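Local coordinates for protein polymerase X (Deinococcus radiodurans, PDB 2W9M) that probably extends DNA from deoxyribonucleoside triphosphates as a family X repair polymerase, and carries a zinc-binding PHP domain at its C-terminal end, at residues A185-R190 with A197-V202; L246-S251 with P285-V290; L450-G455 with A557-A562; K510-T515 with V543-G548. One frame throughout, in Å; residues are numbered along the deposited sequence.

Contact 1. Residues A185-R190 with A197-V202; sequences AGDVRR and AAELTV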
# COMPACT_ATOMS: atom_id res chain seq x y z
N ALA A 185 -17.85 3.80 8.93
CA ALA A 185 -18.76 4.43 8.00
C ALA A 185 -17.99 5.18 6.93
O ALA A 185 -16.76 5.21 6.94
CB ALA A 185 -19.70 5.38 8.73
N GLY A 186 -18.73 5.77 5.99
CA GLY A 186 -18.14 6.59 4.95
C GLY A 186 -16.96 5.95 4.24
O GLY A 186 -17.02 4.80 3.81
N ASP A 187 -15.88 6.71 4.14
CA ASP A 187 -14.75 6.34 3.29
C ASP A 187 -14.00 5.08 3.75
O ASP A 187 -13.65 4.24 2.93
CB ASP A 187 -13.80 7.52 3.11
CG ASP A 187 -14.47 8.70 2.41
OD1 ASP A 187 -15.67 8.60 2.08
OD2 ASP A 187 -13.79 9.73 2.20
N VAL A 188 -13.77 4.95 5.05
CA VAL A 188 -13.06 3.78 5.57
C VAL A 188 -13.89 2.50 5.40
O VAL A 188 -13.34 1.43 5.13
CB VAL A 188 -12.62 3.95 7.04
CG1 VAL A 188 -11.98 5.30 7.24
CG2 VAL A 188 -13.80 3.78 7.98
N ARG A 189 -15.21 2.61 5.54
CA ARG A 189 -16.09 1.45 5.43
C ARG A 189 -16.11 0.83 4.03
O ARG A 189 -16.29 -0.38 3.89
CB ARG A 189 -17.51 1.81 5.84
CG ARG A 189 -18.50 0.69 5.58
CD ARG A 189 -19.93 1.12 5.77
NE ARG A 189 -20.84 0.01 5.54
CZ ARG A 189 -22.15 0.14 5.38
NH1 ARG A 189 -22.70 1.35 5.41
NH2 ARG A 189 -22.91 -0.93 5.17
N ARG A 190 -15.94 1.65 3.00
CA ARG A 190 -15.99 1.13 1.63
C ARG A 190 -14.63 1.09 0.94
O ARG A 190 -14.53 0.76 -0.24
CB ARG A 190 -17.03 1.87 0.80
CG ARG A 190 -16.82 3.36 0.69
CD ARG A 190 -18.05 4.03 0.09
NE ARG A 190 -17.68 5.07 -0.85
CZ ARG A 190 -17.33 6.30 -0.50
NH1 ARG A 190 -17.32 6.64 0.78
NH2 ARG A 190 -17.00 7.19 -1.42
N ALA A 197 -11.73 11.28 6.53
CA ALA A 197 -11.72 11.21 7.98
C ALA A 197 -11.97 9.79 8.48
O ALA A 197 -12.44 8.93 7.74
CB ALA A 197 -12.77 12.15 8.55
N ALA A 198 -11.64 9.56 9.75
CA ALA A 198 -12.04 8.33 10.42
C ALA A 198 -13.52 8.44 10.78
O ALA A 198 -13.87 9.10 11.76
CB ALA A 198 -11.21 8.10 11.66
N GLU A 199 -14.37 7.83 9.97
CA GLU A 199 -15.81 7.91 10.17
C GLU A 199 -16.36 6.66 10.84
O GLU A 199 -16.03 5.54 10.48
CB GLU A 199 -16.52 8.16 8.84
CG GLU A 199 -16.38 9.59 8.30
CD GLU A 199 -16.73 9.70 6.82
OE1 GLU A 199 -17.80 10.25 6.50
OE2 GLU A 199 -15.92 9.23 5.98
N LEU A 200 -17.23 6.88 11.82
CA LEU A 200 -17.79 5.79 12.61
C LEU A 200 -19.30 6.01 12.70
O LEU A 200 -19.79 7.13 12.65
CB LEU A 200 -17.18 5.81 14.01
CG LEU A 200 -16.69 4.50 14.63
CD1 LEU A 200 -15.86 3.72 13.63
CD2 LEU A 200 -15.88 4.78 15.89
N THR A 201 -20.04 4.92 12.83
CA THR A 201 -21.47 5.02 13.05
C THR A 201 -21.82 4.35 14.38
O THR A 201 -21.12 3.44 14.82
CB THR A 201 -22.26 4.44 11.86
OG1 THR A 201 -23.32 5.33 11.50
CG2 THR A 201 -22.81 3.06 12.20
N VAL A 202 -22.87 4.82 15.03
CA VAL A 202 -23.13 4.46 16.42
C VAL A 202 -24.61 4.67 16.77
O VAL A 202 -25.24 5.59 16.26
CB VAL A 202 -22.25 5.33 17.35
CG1 VAL A 202 -23.00 5.74 18.61
CG2 VAL A 202 -20.94 4.61 17.68
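Ala185 meets Glu199 backbone to backbone just before the short helix 186-190 crosses strand 198-202 almost at a right angle, 87° between their directions, with the two axes 6.7 Å apart at closest. Ala185 N gives its hydrogen to Glu199 O over 3.0 Å, approaching from above the carbonyl plane. The CB of Ala185 rests over the strand, 4.0 Å from Leu200 C and near the CB of Thr201. Strand 183-184, just before, pairs antiparallel with strand 194-203 in the mixed sheet of the polymerase X region; helix 163-176 packs against Ala198 and Leu200.

Glu199 carries most of the side-chain contact. Its CG lies anti to the carbonyl carbon (chi1 -74°) and the chain runs on extended, which brings the carboxylate to the first turn of the helix. There OE2 takes the amide of Asp187 at 3.1 Å in a nearly straight bond (171°), met from above the carboxylate plane, while Gly186 CA sits 3.6 Å from the same oxygen; a CB on Gly186 would clash with it. A glutamine here would probably weaken the hold on the Asp187 amide and take away the weak, long ion pair with Arg250, which keeps Glu234.

Asp187 brings a second carboxylate close, OD1 4.0 Å from Glu199 OE2, the two planes steeply inclined. Arg190 answers that charge, its NH1 bridging to Asp187 OD1 at 2.9 Å. Val188 lays CG1 against Ala197 O and CG2 against Glu199 O.

Contact 2. Residues L246-S251 with P285-V290; sequences LDLLRS and PTEAVV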
# COMPACT_ATOMS: atom_id res chain seq x y z
N LEU A 246 -29.36 5.83 9.15
CA LEU A 246 -28.11 6.53 9.41
C LEU A 246 -26.97 5.84 8.68
O LEU A 246 -26.10 6.49 8.11
CB LEU A 246 -27.84 6.55 10.92
CG LEU A 246 -26.57 7.29 11.37
CD1 LEU A 246 -26.76 8.79 11.25
CD2 LEU A 246 -26.21 6.90 12.80
N ASP A 247 -26.97 4.51 8.69
CA ASP A 247 -25.92 3.73 8.06
C ASP A 247 -25.90 3.91 6.55
O ASP A 247 -24.84 3.97 5.93
CB ASP A 247 -26.03 2.25 8.43
CG ASP A 247 -25.68 1.99 9.88
OD1 ASP A 247 -25.31 2.95 10.59
OD2 ASP A 247 -25.76 0.82 10.32
N LEU A 248 -27.08 4.00 5.94
CA LEU A 248 -27.17 4.24 4.51
C LEU A 248 -26.67 5.63 4.15
O LEU A 248 -25.86 5.80 3.24
CB LEU A 248 -28.61 4.06 4.01
CG LEU A 248 -29.10 2.63 3.80
CD1 LEU A 248 -30.50 2.65 3.21
CD2 LEU A 248 -28.16 1.88 2.87
N LEU A 249 -27.15 6.64 4.88
CA LEU A 249 -26.79 8.02 4.60
C LEU A 249 -25.30 8.32 4.81
O LEU A 249 -24.73 9.15 4.11
CB LEU A 249 -27.65 8.99 5.41
CG LEU A 249 -29.11 9.09 4.96
CD1 LEU A 249 -29.96 9.75 6.01
CD2 LEU A 249 -29.22 9.83 3.63
N ARG A 250 -24.68 7.64 5.77
CA ARG A 250 -23.27 7.85 6.05
C ARG A 250 -22.38 6.85 5.31
O ARG A 250 -21.38 6.37 5.86
CB ARG A 250 -22.99 7.75 7.56
CG ARG A 250 -23.90 8.60 8.45
CD ARG A 250 -23.61 10.09 8.34
NE ARG A 250 -22.20 10.40 8.60
CZ ARG A 250 -21.73 11.62 8.81
NH1 ARG A 250 -22.54 12.67 8.82
NH2 ARG A 250 -20.43 11.80 9.04
N SER A 251 -22.73 6.53 4.07
CA SER A 251 -21.98 5.55 3.27
C SER A 251 -20.77 6.07 2.48
O SER A 251 -19.73 5.42 2.47
CB SER A 251 -22.91 4.77 2.35
OG SER A 251 -23.50 3.69 3.04
N PRO A 285 -34.24 -0.44 11.72
CA PRO A 285 -33.14 -0.93 12.58
C PRO A 285 -31.90 -1.31 11.78
O PRO A 285 -30.79 -1.21 12.31
CB PRO A 285 -33.74 -2.18 13.24
CG PRO A 285 -35.22 -2.18 12.88
CD PRO A 285 -35.32 -1.43 11.60
N THR A 286 -32.09 -1.74 10.54
CA THR A 286 -30.99 -2.22 9.71
C THR A 286 -31.09 -1.66 8.30
O THR A 286 -32.18 -1.34 7.83
CB THR A 286 -30.99 -3.76 9.63
OG1 THR A 286 -30.78 -4.31 10.93
CG2 THR A 286 -29.91 -4.27 8.68
N GLU A 287 -29.95 -1.55 7.63
CA GLU A 287 -29.93 -1.16 6.22
C GLU A 287 -30.92 -1.99 5.42
O GLU A 287 -31.74 -1.45 4.67
CB GLU A 287 -28.53 -1.33 5.63
CG GLU A 287 -27.51 -0.30 6.08
CD GLU A 287 -26.27 -0.29 5.20
OE1 GLU A 287 -25.85 -1.37 4.73
OE2 GLU A 287 -25.71 0.81 4.98
N ALA A 288 -30.85 -3.31 5.59
CA ALA A 288 -31.69 -4.23 4.83
C ALA A 288 -33.17 -3.85 4.88
O ALA A 288 -33.89 -4.00 3.89
CB ALA A 288 -31.49 -5.65 5.33
N VAL A 289 -33.60 -3.35 6.03
CA VAL A 289 -35.00 -2.99 6.22
C VAL A 289 -35.40 -1.80 5.34
O VAL A 289 -36.50 -1.77 4.78
CB VAL A 289 -35.30 -2.67 7.70
CG1 VAL A 289 -36.77 -2.36 7.88
CG2 VAL A 289 -34.89 -3.83 8.59
N VAL A 290 -34.51 -0.82 5.21
CA VAL A 290 -34.76 0.34 4.36
C VAL A 290 -34.93 -0.07 2.90
O VAL A 290 -35.83 0.41 2.21
CB VAL A 290 -33.63 1.38 4.45
CG1 VAL A 290 -33.93 2.57 3.56
CG2 VAL A 290 -33.44 1.82 5.87
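Asp247 is the first residue of 246-251 to meet the other segment: its CB lies 3.8 Å from both CG and OE2 of Glu287. Its carboxylate is engaged differently, OD1 accepting a hydrogen bond from Thr201. The backbone O of Asp247 stands 3.4 Å from Glu287 OE2, two acceptors with no bond between them.

Leu248, one residue on, spreads its two methyls over different partners. CG anti to the carbonyl carbon (chi1 -79°) lets the branches fork toward the opposing helix. CD1 reaches tip to tip with Val290, 3.4 Å from its CG1, while CD2 lies against the carboxylate of Glu287, 3.4 Å from OE2. Phe255 of helix 253-264 and Arg304 also touch this leucine.

Helix 243-249 has ended when the chain arrives at Ser251, whose OG is 4.1 Å from Glu287 OE2 and has Arg304 as its main polar partner. Both segments lie in the family X polymerase region, 285-290 in the part matching the polymerase beta thumb; the start of helix 287-293 packs beside the end of helix 243-249.

Glu287 is a buried acid lying on a leucine methyl, and no hydrogen bond spans the two segments. Its charge is met from outside them by two salt bridges, Arg304 to OE2 and Arg189 to OE1; this pairing would be expected to favour the ionised carboxylate and to offset the nearby carbonyl oxygen of Asp247.

Contact 3. Residues L450-G455 with A557-A562; sequences LVTVLG and ARQRAA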
# COMPACT_ATOMS: atom_id res chain seq x y z
N LEU A 450 9.53 -15.33 -19.46
CA LEU A 450 9.69 -15.83 -18.10
C LEU A 450 8.94 -15.02 -17.03
O LEU A 450 8.79 -15.46 -15.90
CB LEU A 450 11.18 -15.93 -17.74
CG LEU A 450 11.99 -16.95 -18.53
CD1 LEU A 450 13.40 -17.08 -17.96
CD2 LEU A 450 11.30 -18.30 -18.53
N VAL A 451 8.46 -13.84 -17.40
CA VAL A 451 7.75 -12.97 -16.46
C VAL A 451 6.43 -13.58 -16.03
O VAL A 451 5.68 -14.07 -16.86
CB VAL A 451 7.46 -11.60 -17.10
CG1 VAL A 451 6.59 -10.76 -16.18
CG2 VAL A 451 8.76 -10.89 -17.41
N THR A 452 6.15 -13.55 -14.73
CA THR A 452 4.87 -14.08 -14.25
C THR A 452 3.91 -13.01 -13.73
O THR A 452 2.71 -13.10 -13.96
CB THR A 452 5.06 -15.22 -13.23
OG1 THR A 452 4.09 -15.09 -12.18
CG2 THR A 452 6.43 -15.18 -12.63
N VAL A 453 4.44 -12.00 -13.04
CA VAL A 453 3.61 -10.93 -12.50
C VAL A 453 4.16 -9.54 -12.80
O VAL A 453 5.36 -9.31 -12.72
CB VAL A 453 3.46 -11.05 -10.97
CG1 VAL A 453 2.44 -10.04 -10.44
CG2 VAL A 453 3.05 -12.45 -10.58
N LEU A 454 3.27 -8.61 -13.15
CA LEU A 454 3.61 -7.20 -13.27
C LEU A 454 3.37 -6.47 -11.94
O LEU A 454 2.23 -6.36 -11.49
CB LEU A 454 2.79 -6.53 -14.38
CG LEU A 454 2.84 -5.00 -14.39
CD1 LEU A 454 4.25 -4.49 -14.67
CD2 LEU A 454 1.87 -4.43 -15.40
N GLY A 455 4.43 -5.98 -11.31
CA GLY A 455 4.31 -5.27 -10.04
C GLY A 455 3.74 -3.87 -10.18
O GLY A 455 3.93 -3.23 -11.21
N ALA A 557 4.09 -22.87 -14.67
CA ALA A 557 4.66 -23.80 -15.63
C ALA A 557 3.75 -23.85 -16.85
O ALA A 557 4.22 -23.93 -17.99
CB ALA A 557 4.80 -25.18 -15.02
N ARG A 558 2.45 -23.80 -16.60
CA ARG A 558 1.45 -23.79 -17.66
C ARG A 558 1.49 -22.43 -18.36
O ARG A 558 1.44 -22.34 -19.59
CB ARG A 558 0.06 -24.05 -17.07
CG ARG A 558 -0.87 -24.85 -17.96
CD ARG A 558 -0.95 -24.26 -19.36
NE ARG A 558 -2.15 -24.67 -20.09
CZ ARG A 558 -2.47 -24.23 -21.30
NH1 ARG A 558 -1.68 -23.37 -21.93
NH2 ARG A 558 -3.58 -24.65 -21.88
N GLN A 559 1.59 -21.37 -17.56
CA GLN A 559 1.70 -20.01 -18.08
C GLN A 559 2.88 -19.86 -19.04
O GLN A 559 2.76 -19.22 -20.08
CB GLN A 559 1.86 -19.02 -16.91
CG GLN A 559 2.07 -17.58 -17.32
CD GLN A 559 2.50 -16.70 -16.16
OE1 GLN A 559 3.50 -16.97 -15.50
NE2 GLN A 559 1.73 -15.64 -15.90
N ARG A 560 4.02 -20.46 -18.69
CA ARG A 560 5.21 -20.36 -19.53
C ARG A 560 5.14 -21.30 -20.73
O ARG A 560 5.73 -21.02 -21.77
CB ARG A 560 6.47 -20.65 -18.71
CG ARG A 560 6.75 -19.60 -17.64
CD ARG A 560 7.98 -19.94 -16.81
NE ARG A 560 8.27 -18.88 -15.85
CZ ARG A 560 9.41 -18.78 -15.16
NH1 ARG A 560 10.37 -19.68 -15.34
NH2 ARG A 560 9.58 -17.79 -14.31
N ALA A 561 4.40 -22.39 -20.58
CA ALA A 561 4.21 -23.36 -21.66
C ALA A 561 3.29 -22.80 -22.73
O ALA A 561 3.40 -23.15 -23.91
CB ALA A 561 3.66 -24.67 -21.11
N ALA A 562 2.37 -21.93 -22.32
CA ALA A 562 1.38 -21.37 -23.24
C ALA A 562 1.96 -20.35 -24.22
O ALA A 562 1.27 -19.90 -25.13
CB ALA A 562 0.23 -20.76 -22.46
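Polar contacts come from two consecutive residues of the helix, Gln559 and Arg560, which reach Thr452 and Leu450 respectively. Gln559 has CG anti to its backbone nitrogen (chi1 176°) and an extended chain, so the amide arrives at the backbone of Thr452. NE2 makes a weak hydrogen bond to Thr452 O at 3.3 Å, and the stronger partner of this nitrogen is Gly483 O. Arg560, also extended from CG to NE, brings NH2 to 2.9 Å from Leu450 O.

The remaining contacts are van der Waals. The amide oxygen of Gln559 lies against the side of Thr452, OE1 to CB 3.3 Å, the two side chains crossing at about a right angle. Leu450 lays CD2 over one face of the Arg560 guanidinium, 3.5 Å above its plane and offset toward the rim, with NH1 the nearest atom at 3.6 Å. The CG2 of Thr452 stands at the guanidinium edge. An alanine in place of Arg560 is likely to uncover the CD2 methyl of Leu450 and leave Leu450 O without the nitrogen beside it.

This is packing at the C-terminal end of helix 549-561 against the lead-in to strand 453-454, which runs parallel between strands 422-426 and 485-489 in the PHP domain sheet. Arg560 also touches Val423 and Gln559 touches Val485, so the helix end reaches both of those flanking strands as well, while Arg563 just beyond it bonds to Val451 O.

Contact 4. Residues K510-T515 with V543-G548; sequences KFAINT and VVNSLG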
# COMPACT_ATOMS: atom_id res chain seq x y z
N LYS A 510 -5.92 -12.30 -14.95
CA LYS A 510 -5.79 -12.89 -13.63
C LYS A 510 -5.01 -11.91 -12.78
O LYS A 510 -4.08 -11.27 -13.26
CB LYS A 510 -5.07 -14.23 -13.69
CG LYS A 510 -5.93 -15.38 -14.20
CD LYS A 510 -5.42 -16.72 -13.69
CE LYS A 510 -5.95 -17.03 -12.30
NZ LYS A 510 -5.64 -15.95 -11.32
N PHE A 511 -5.39 -11.77 -11.52
CA PHE A 511 -4.74 -10.79 -10.66
C PHE A 511 -3.98 -11.46 -9.52
O PHE A 511 -4.19 -12.63 -9.22
CB PHE A 511 -5.77 -9.81 -10.09
CG PHE A 511 -6.53 -9.07 -11.15
CD1 PHE A 511 -7.69 -9.62 -11.68
CD2 PHE A 511 -6.10 -7.84 -11.61
CE1 PHE A 511 -8.39 -8.95 -12.66
CE2 PHE A 511 -6.80 -7.17 -12.58
CZ PHE A 511 -7.96 -7.72 -13.11
N ALA A 512 -3.10 -10.69 -8.90
CA ALA A 512 -2.41 -11.14 -7.71
C ALA A 512 -2.49 -10.06 -6.63
O ALA A 512 -2.02 -8.94 -6.83
CB ALA A 512 -0.95 -11.47 -8.04
N ILE A 513 -3.09 -10.38 -5.49
CA ILE A 513 -3.15 -9.45 -4.37
C ILE A 513 -1.90 -9.63 -3.51
O ILE A 513 -1.83 -10.53 -2.68
CB ILE A 513 -4.42 -9.65 -3.53
CG1 ILE A 513 -5.66 -9.59 -4.42
CG2 ILE A 513 -4.52 -8.58 -2.45
CD1 ILE A 513 -6.95 -9.92 -3.69
N ASN A 514 -0.92 -8.75 -3.72
CA ASN A 514 0.38 -8.87 -3.08
C ASN A 514 0.65 -7.72 -2.11
O ASN A 514 0.40 -6.56 -2.43
CB ASN A 514 1.49 -8.91 -4.13
CG ASN A 514 1.33 -10.08 -5.11
OD1 ASN A 514 0.54 -11.00 -4.88
ND2 ASN A 514 2.09 -10.04 -6.20
N THR A 515 1.16 -8.05 -0.93
CA THR A 515 1.37 -7.07 0.13
C THR A 515 2.61 -6.20 -0.09
O THR A 515 2.68 -5.06 0.39
CB THR A 515 1.49 -7.76 1.50
OG1 THR A 515 2.59 -8.68 1.46
CG2 THR A 515 0.22 -8.51 1.83
N VAL A 543 -7.90 -14.58 -8.62
CA VAL A 543 -6.67 -14.27 -7.91
C VAL A 543 -5.77 -15.49 -7.73
O VAL A 543 -6.14 -16.44 -7.04
CB VAL A 543 -6.98 -13.68 -6.51
CG1 VAL A 543 -5.70 -13.41 -5.74
CG2 VAL A 543 -7.81 -12.42 -6.65
N VAL A 544 -4.58 -15.46 -8.34
CA VAL A 544 -3.64 -16.59 -8.24
C VAL A 544 -3.21 -16.92 -6.81
O VAL A 544 -2.87 -18.06 -6.53
CB VAL A 544 -2.36 -16.35 -9.07
CG1 VAL A 544 -2.70 -16.25 -10.55
CG2 VAL A 544 -1.65 -15.10 -8.59
N ASN A 545 -3.22 -15.93 -5.92
CA ASN A 545 -2.86 -16.17 -4.52
C ASN A 545 -3.71 -17.24 -3.85
O ASN A 545 -3.34 -17.77 -2.81
CB ASN A 545 -2.95 -14.88 -3.70
CG ASN A 545 -2.15 -13.74 -4.30
OD1 ASN A 545 -2.56 -13.14 -5.29
ND2 ASN A 545 -1.01 -13.44 -3.70
N SER A 546 -4.87 -17.53 -4.44
CA SER A 546 -5.81 -18.48 -3.85
C SER A 546 -5.38 -19.92 -4.10
O SER A 546 -5.96 -20.86 -3.55
CB SER A 546 -7.22 -18.24 -4.39
OG SER A 546 -7.33 -18.67 -5.74
N LEU A 547 -4.37 -20.09 -4.94
CA LEU A 547 -3.81 -21.40 -5.24
C LEU A 547 -2.84 -21.83 -4.15
O LEU A 547 -2.11 -21.01 -3.61
CB LEU A 547 -3.07 -21.36 -6.58
CG LEU A 547 -3.87 -21.01 -7.84
CD1 LEU A 547 -2.97 -21.02 -9.07
CD2 LEU A 547 -5.04 -21.96 -8.01
N GLY A 548 -2.84 -23.12 -3.84
CA GLY A 548 -1.87 -23.68 -2.91
C GLY A 548 -0.50 -23.67 -3.54
O GLY A 548 -0.37 -23.37 -4.73
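Asn545 and Val544 make the close part of this contact, meeting strand 511-514 from a 3-10 turn. Phe511 and Val543 form a single backbone bridge. Val544 N bonds to Phe511 O at 3.0 Å, nearly along the C=O axis, and Val543 CA adds a CA-H...O contact to the same oxygen at 3.2 Å. Asn545 has CG anti to the carbonyl carbon (chi1 -54°), which lays its amide along the strand: OD1 takes Ile513 N in a weak, bent bond of 2.8 Å, and ND2 gives a straight one (173°) to Asn514 OD1 at 3.1 Å, that acceptor lying in the amide plane of Asn545. Glu487 also holds Asn514.

Apolar packing is looser. Ala512 CB meets Val544 CG2 at 3.7 Å, and Ile513 CD1 meets Val543 CG2 at 4.0 Å. At the partly exposed end the bent chain of Lys510 curls over Val544, its NZ bonding weakly to His542 O.

Strand 511-514 is the last of seven parallel strands in the distorted (beta/alpha)7 barrel of PHP domains. Asn545 ties the turn to the first, 329-333, through Gly329 O, and Asn514 packs there beside the zinc ligand His332.

The four contacts fall into two touching pairs, one in each half of the enzyme. Contacts 1 and 2 lie in the polymerase part, their centres 13 Å apart, tied by a probable hydrogen bond between Gly186 and Arg250 and by the Arg189-Glu287 pair. Charge dominates here, with buried acids met by arginines or a backbone amide. Contacts 3 and 4 both reach the parallel PHP sheet, also 13 Å between centres, and meet through Val453 and Asn514. All four are largely buried, but contact 3 grades into surface at the helix end, whereas contact 4 uses amides and aliphatic packing nearer the zinc site. Contacts 2 and 3 are farthest apart, about 45 Å between centres.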